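PDB 4ZWN: monoglyceride lipase from Saccharomyces cerevisiae, which hydrolyses monoacylglycerols, preferably monounsaturated ones, to free fatty acids and glycerol, and takes part in the breakdown of fatty acid ethyl esters. Local coordinates for residues Y25-V33 with K75-L86. The protein carries 2 engineered substitutions. Sequence-based numbering, arbitrary orientation.
Sequences YPYKVQTTV and KIQFRLMDHLSL
D82 meets Y27, Q30 and T31 in a worked example of how one buried carboxylate can fasten an irregular N-terminal segment onto an α/β-hydrolase fold. Residues 25-33, which precede the first strand of the central sheet, run along helix 78-86 with no regular structure of their own. D82 turns its CG away from the backbone N (chi1 -166°), which carries the carboxylate off the helix toward this loop, and each oxygen takes two hydrogen bonds. OD2 accepts from Y27 OH and, almost straight, from Q30 N at 2.7 Å, the amide approaching on the syn side but 29° out of the carboxylate plane. OD1 receives T31 N through its syn lone pair at 2.9 Å, while T31 OG1 reaches it nearly along the C-O axis at 2.6 Å; that hydroxyl also bonds to W51 on strand 44-51. Four donors around one acid would be expected to favour its ionised form. Replacing D82 by alanine would remove both oxygens and probably leave the Q30 and T31 amides and the Y27 and T31 hydroxyls without this acceptor, letting the loop drift from the helix.

The Y27 ring lies over the helix surface, R79 CG sitting beneath the centre of one face, 3.8 Å from its centroid, as a CH-pi contact. R79 then extends fully past the ring, and its guanidinium forms a salt bridge with D310 and a hydrogen bond to E308 O. H83 flanks the phenol end, its ring plane 34° from that of Y27, while ND1 is tied to R79 O. Toward the helix end at L86, T31 CG2 packs against L86 CD2 at 3.6 Å; V33, further along the chain, turns back to set CG1 against F78 CZ near the helix start, 4.0 Å away.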
loop_
_atom_site.group_PDB
_atom_site.type_symbol
_atom_site.label_atom_id
_atom_site.label_comp_id
_atom_site.label_asym_id
_atom_site.label_seq_id
_atom_site.Cartn_x
_atom_site.Cartn_y
_atom_site.Cartn_z
ATOM N N TYR A 25 -5.994 7.228 -18.780
ATOM C CA TYR A 25 -4.958 6.555 -18.007
ATOM C C TYR A 25 -3.681 6.475 -18.838
ATOM O O TYR A 25 -3.641 5.783 -19.855
ATOM C CB TYR A 25 -5.429 5.160 -17.585
ATOM C CG TYR A 25 -4.487 4.426 -16.656
ATOM C CD1 TYR A 25 -4.094 4.982 -15.445
ATOM C CD2 TYR A 25 -4.009 3.163 -16.982
ATOM C CE1 TYR A 25 -3.239 4.306 -14.593
ATOM C CE2 TYR A 25 -3.156 2.480 -16.137
ATOM C CZ TYR A 25 -2.774 3.054 -14.945
ATOM O OH TYR A 25 -1.924 2.372 -14.105
ATOM N N PRO A 26 -2.633 7.195 -18.409
ATOM C CA PRO A 26 -1.395 7.366 -19.180
ATOM C C PRO A 26 -0.671 6.060 -19.487
ATOM O O PRO A 26 0.060 5.989 -20.473
ATOM C CB PRO A 26 -0.535 8.251 -18.266
ATOM C CG PRO A 26 -1.510 8.933 -17.369
ATOM C CD PRO A 26 -2.583 7.921 -17.130
ATOM N N TYR A 27 -0.868 5.042 -18.657
ATOM C CA TYR A 27 -0.134 3.794 -18.825
ATOM C C TYR A 27 -0.898 2.790 -19.683
ATOM O O TYR A 27 -2.108 2.610 -19.529
ATOM C CB TYR A 27 0.192 3.176 -17.461
ATOM C CG TYR A 27 0.881 1.834 -17.560
ATOM C CD1 TYR A 27 2.207 1.737 -17.960
ATOM C CD2 TYR A 27 0.202 0.662 -17.251
ATOM C CE1 TYR A 27 2.838 0.511 -18.055
ATOM C CE2 TYR A 27 0.824 -0.567 -17.341
ATOM C CZ TYR A 27 2.140 -0.637 -17.744
ATOM O OH TYR A 27 2.758 -1.863 -17.833
ATOM N N LYS A 28 -0.172 2.146 -20.591
ATOM C CA LYS A 28 -0.727 1.107 -21.447
ATOM C C LYS A 28 -0.405 -0.268 -20.873
ATOM O O LYS A 28 0.756 -0.673 -20.846
ATOM C CB LYS A 28 -0.170 1.225 -22.869
ATOM C CG LYS A 28 -0.374 2.583 -23.531
ATOM C CD LYS A 28 -1.821 2.779 -23.956
ATOM C CE LYS A 28 -1.933 3.782 -25.094
ATOM N NZ LYS A 28 -3.333 3.891 -25.595
ATOM N N VAL A 29 -1.426 -0.977 -20.405
ATOM C CA VAL A 29 -1.227 -2.312 -19.851
ATOM C C VAL A 29 -0.783 -3.266 -20.956
ATOM O O VAL A 29 -1.350 -3.270 -22.048
ATOM C CB VAL A 29 -2.507 -2.843 -19.173
ATOM C CG1 VAL A 29 -2.266 -4.223 -18.576
ATOM C CG2 VAL A 29 -2.975 -1.873 -18.102
ATOM N N GLN A 30 0.242 -4.064 -20.671
ATOM C CA GLN A 30 0.834 -4.939 -21.676
ATOM C C GLN A 30 0.296 -6.364 -21.602
ATOM O O GLN A 30 0.357 -7.106 -22.582
ATOM C CB GLN A 30 2.355 -4.948 -21.528
ATOM C CG GLN A 30 2.963 -3.561 -21.532
ATOM C CD GLN A 30 4.451 -3.582 -21.272
ATOM O OE1 GLN A 30 5.146 -4.520 -21.663
ATOM N NE2 GLN A 30 4.948 -2.549 -20.602
ATOM N N THR A 31 -0.228 -6.746 -20.441
ATOM C CA THR A 31 -0.811 -8.072 -20.280
ATOM C C THR A 31 -2.331 -7.990 -20.214
ATOM O O THR A 31 -2.915 -6.916 -20.366
ATOM C CB THR A 31 -0.286 -8.782 -19.017
ATOM O OG1 THR A 31 -0.683 -8.051 -17.850
ATOM C CG2 THR A 31 1.226 -8.888 -19.057
ATOM N N THR A 32 -2.968 -9.134 -19.989
ATOM C CA THR A 32 -4.421 -9.209 -19.936
ATOM C C THR A 32 -4.951 -8.814 -18.561
ATOM O O THR A 32 -4.664 -9.472 -17.561
ATOM C CB THR A 32 -4.918 -10.625 -20.281
ATOM O OG1 THR A 32 -4.413 -11.009 -21.567
ATOM C CG2 THR A 32 -6.440 -10.667 -20.299
ATOM N N VAL A 33 -5.728 -7.737 -18.521
ATOM C CA VAL A 33 -6.313 -7.258 -17.275
ATOM C C VAL A 33 -7.333 -8.256 -16.733
ATOM O O VAL A 33 -8.276 -8.625 -17.431
ATOM C CB VAL A 33 -6.982 -5.883 -17.461
ATOM C CG1 VAL A 33 -7.634 -5.427 -16.165
ATOM C CG2 VAL A 33 -5.960 -4.860 -17.940
ATOM N N LYS A 75 -7.251 -0.039 -10.105
ATOM C CA LYS A 75 -6.647 0.547 -11.304
ATOM C C LYS A 75 -5.313 1.236 -11.017
ATOM O O LYS A 75 -4.416 1.243 -11.863
ATOM C CB LYS A 75 -7.614 1.544 -11.961
ATOM C CG LYS A 75 -7.045 2.257 -13.186
ATOM C CD LYS A 75 -8.046 3.229 -13.796
ATOM C CE LYS A 75 -9.045 2.512 -14.692
ATOM N NZ LYS A 75 -8.373 1.907 -15.874
ATOM N N ILE A 76 -5.186 1.814 -9.826
ATOM C CA ILE A 76 -3.962 2.514 -9.451
ATOM C C ILE A 76 -2.775 1.549 -9.426
ATOM O O ILE A 76 -1.649 1.922 -9.756
ATOM C CB ILE A 76 -4.107 3.207 -8.079
ATOM C CG1 ILE A 76 -5.324 4.135 -8.080
ATOM C CG2 ILE A 76 -2.850 3.996 -7.730
ATOM C CD1 ILE A 76 -5.250 5.247 -9.109
ATOM N N GLN A 77 -3.032 0.299 -9.059
ATOM C CA GLN A 77 -1.961 -0.686 -8.987
ATOM C C GLN A 77 -1.808 -1.494 -10.276
ATOM O O GLN A 77 -1.051 -2.465 -10.310
ATOM C CB GLN A 77 -2.186 -1.627 -7.802
ATOM C CG GLN A 77 -1.373 -1.256 -6.573
ATOM C CD GLN A 77 -1.639 0.161 -6.107
ATOM O OE1 GLN A 77 -0.836 1.067 -6.334
ATOM N NE2 GLN A 77 -2.771 0.359 -5.443
ATOM N N PHE A 78 -2.511 -1.087 -11.333
ATOM C CA PHE A 78 -2.393 -1.755 -12.630
ATOM C C PHE A 78 -0.957 -1.752 -13.138
ATOM O O PHE A 78 -0.443 -2.779 -13.577
ATOM C CB PHE A 78 -3.294 -1.094 -13.677
ATOM C CG PHE A 78 -4.728 -1.542 -13.625
ATOM C CD1 PHE A 78 -5.170 -2.394 -12.624
ATOM C CD2 PHE A 78 -5.630 -1.123 -14.588
ATOM C CE1 PHE A 78 -6.492 -2.808 -12.578
ATOM C CE2 PHE A 78 -6.949 -1.535 -14.548
ATOM C CZ PHE A 78 -7.379 -2.378 -13.541
ATOM N N ARG A 79 -0.325 -0.584 -13.081
ATOM C CA ARG A 79 1.037 -0.403 -13.564
ATOM C C ARG A 79 1.996 -1.374 -12.878
ATOM O O ARG A 79 2.858 -1.972 -13.520
ATOM C CB ARG A 79 1.476 1.046 -13.337
ATOM C CG ARG A 79 2.674 1.518 -14.142
ATOM C CD ARG A 79 2.964 2.979 -13.804
ATOM N NE ARG A 79 4.060 3.552 -14.583
ATOM C CZ ARG A 79 4.502 4.798 -14.439
ATOM N NH1 ARG A 79 3.944 5.603 -13.542
ATOM N NH2 ARG A 79 5.504 5.243 -15.186
ATOM N N LEU A 80 1.824 -1.546 -11.571
ATOM C CA LEU A 80 2.689 -2.431 -10.797
ATOM C C LEU A 80 2.420 -3.902 -11.104
ATOM O O LEU A 80 3.347 -4.675 -11.344
ATOM C CB LEU A 80 2.511 -2.174 -9.303
ATOM C CG LEU A 80 3.302 -3.086 -8.369
ATOM C CD1 LEU A 80 4.798 -2.978 -8.652
ATOM C CD2 LEU A 80 2.991 -2.747 -6.920
ATOM N N MET A 81 1.146 -4.280 -11.090
ATOM C CA MET A 81 0.746 -5.659 -11.341
ATOM C C MET A 81 1.101 -6.112 -12.756
ATOM O O MET A 81 1.439 -7.276 -12.977
ATOM C CB MET A 81 -0.755 -5.826 -11.097
ATOM C CG MET A 81 -1.159 -5.608 -9.651
ATOM S SD MET A 81 -2.886 -5.972 -9.280
ATOM C CE MET A 81 -3.705 -4.600 -10.089
ATOM N N ASP A 82 1.024 -5.189 -13.710
ATOM C CA ASP A 82 1.369 -5.490 -15.094
ATOM C C ASP A 82 2.849 -5.852 -15.220
ATOM O O ASP A 82 3.198 -6.853 -15.845
ATOM C CB ASP A 82 1.032 -4.307 -16.004
ATOM C CG ASP A 82 1.048 -4.679 -17.480
ATOM O OD1 ASP A 82 0.616 -5.803 -17.816
ATOM O OD2 ASP A 82 1.490 -3.847 -18.303
ATOM N N HIS A 83 3.714 -5.041 -14.617
ATOM C CA HIS A 83 5.154 -5.291 -14.661
ATOM C C HIS A 83 5.534 -6.543 -13.876
ATOM O O HIS A 83 6.423 -7.287 -14.283
ATOM C CB HIS A 83 5.934 -4.085 -14.127
ATOM C CG HIS A 83 6.042 -2.952 -15.098
ATOM N ND1 HIS A 83 4.966 -2.166 -15.452
ATOM C CD2 HIS A 83 7.102 -2.469 -15.790
ATOM C CE1 HIS A 83 5.357 -1.248 -16.317
ATOM N NE2 HIS A 83 6.648 -1.410 -16.540
ATOM N N LEU A 84 4.865 -6.773 -12.750
ATOM C CA LEU A 84 5.109 -7.982 -11.967
ATOM C C LEU A 84 4.719 -9.227 -12.757
ATOM O O LEU A 84 5.406 -10.247 -12.704
ATOM C CB LEU A 84 4.344 -7.939 -10.643
ATOM C CG LEU A 84 4.904 -7.030 -9.546
ATOM C CD1 LEU A 84 3.957 -6.982 -8.358
ATOM C CD2 LEU A 84 6.283 -7.500 -9.111
ATOM N N SER A 85 3.613 -9.134 -13.490
ATOM C CA SER A 85 3.125 -10.245 -14.300
ATOM C C SER A 85 4.132 -10.614 -15.385
ATOM O O SER A 85 4.340 -11.792 -15.678
ATOM C CB SER A 85 1.774 -9.895 -14.929
ATOM O OG SER A 85 1.277 -10.967 -15.710
ATOM N N LEU A 86 4.760 -9.595 -15.968
ATOM C CA LEU A 86 5.763 -9.794 -17.010
ATOM C C LEU A 86 7.050 -10.414 -16.475
ATOM O O LEU A 86 7.816 -11.015 -17.230
ATOM C CB LEU A 86 6.087 -8.464 -17.697
ATOM C CG LEU A 86 5.000 -7.873 -18.595
ATOM C CD1 LEU A 86 5.377 -6.472 -19.030
ATOM C CD2 LEU A 86 4.772 -8.761 -19.803
#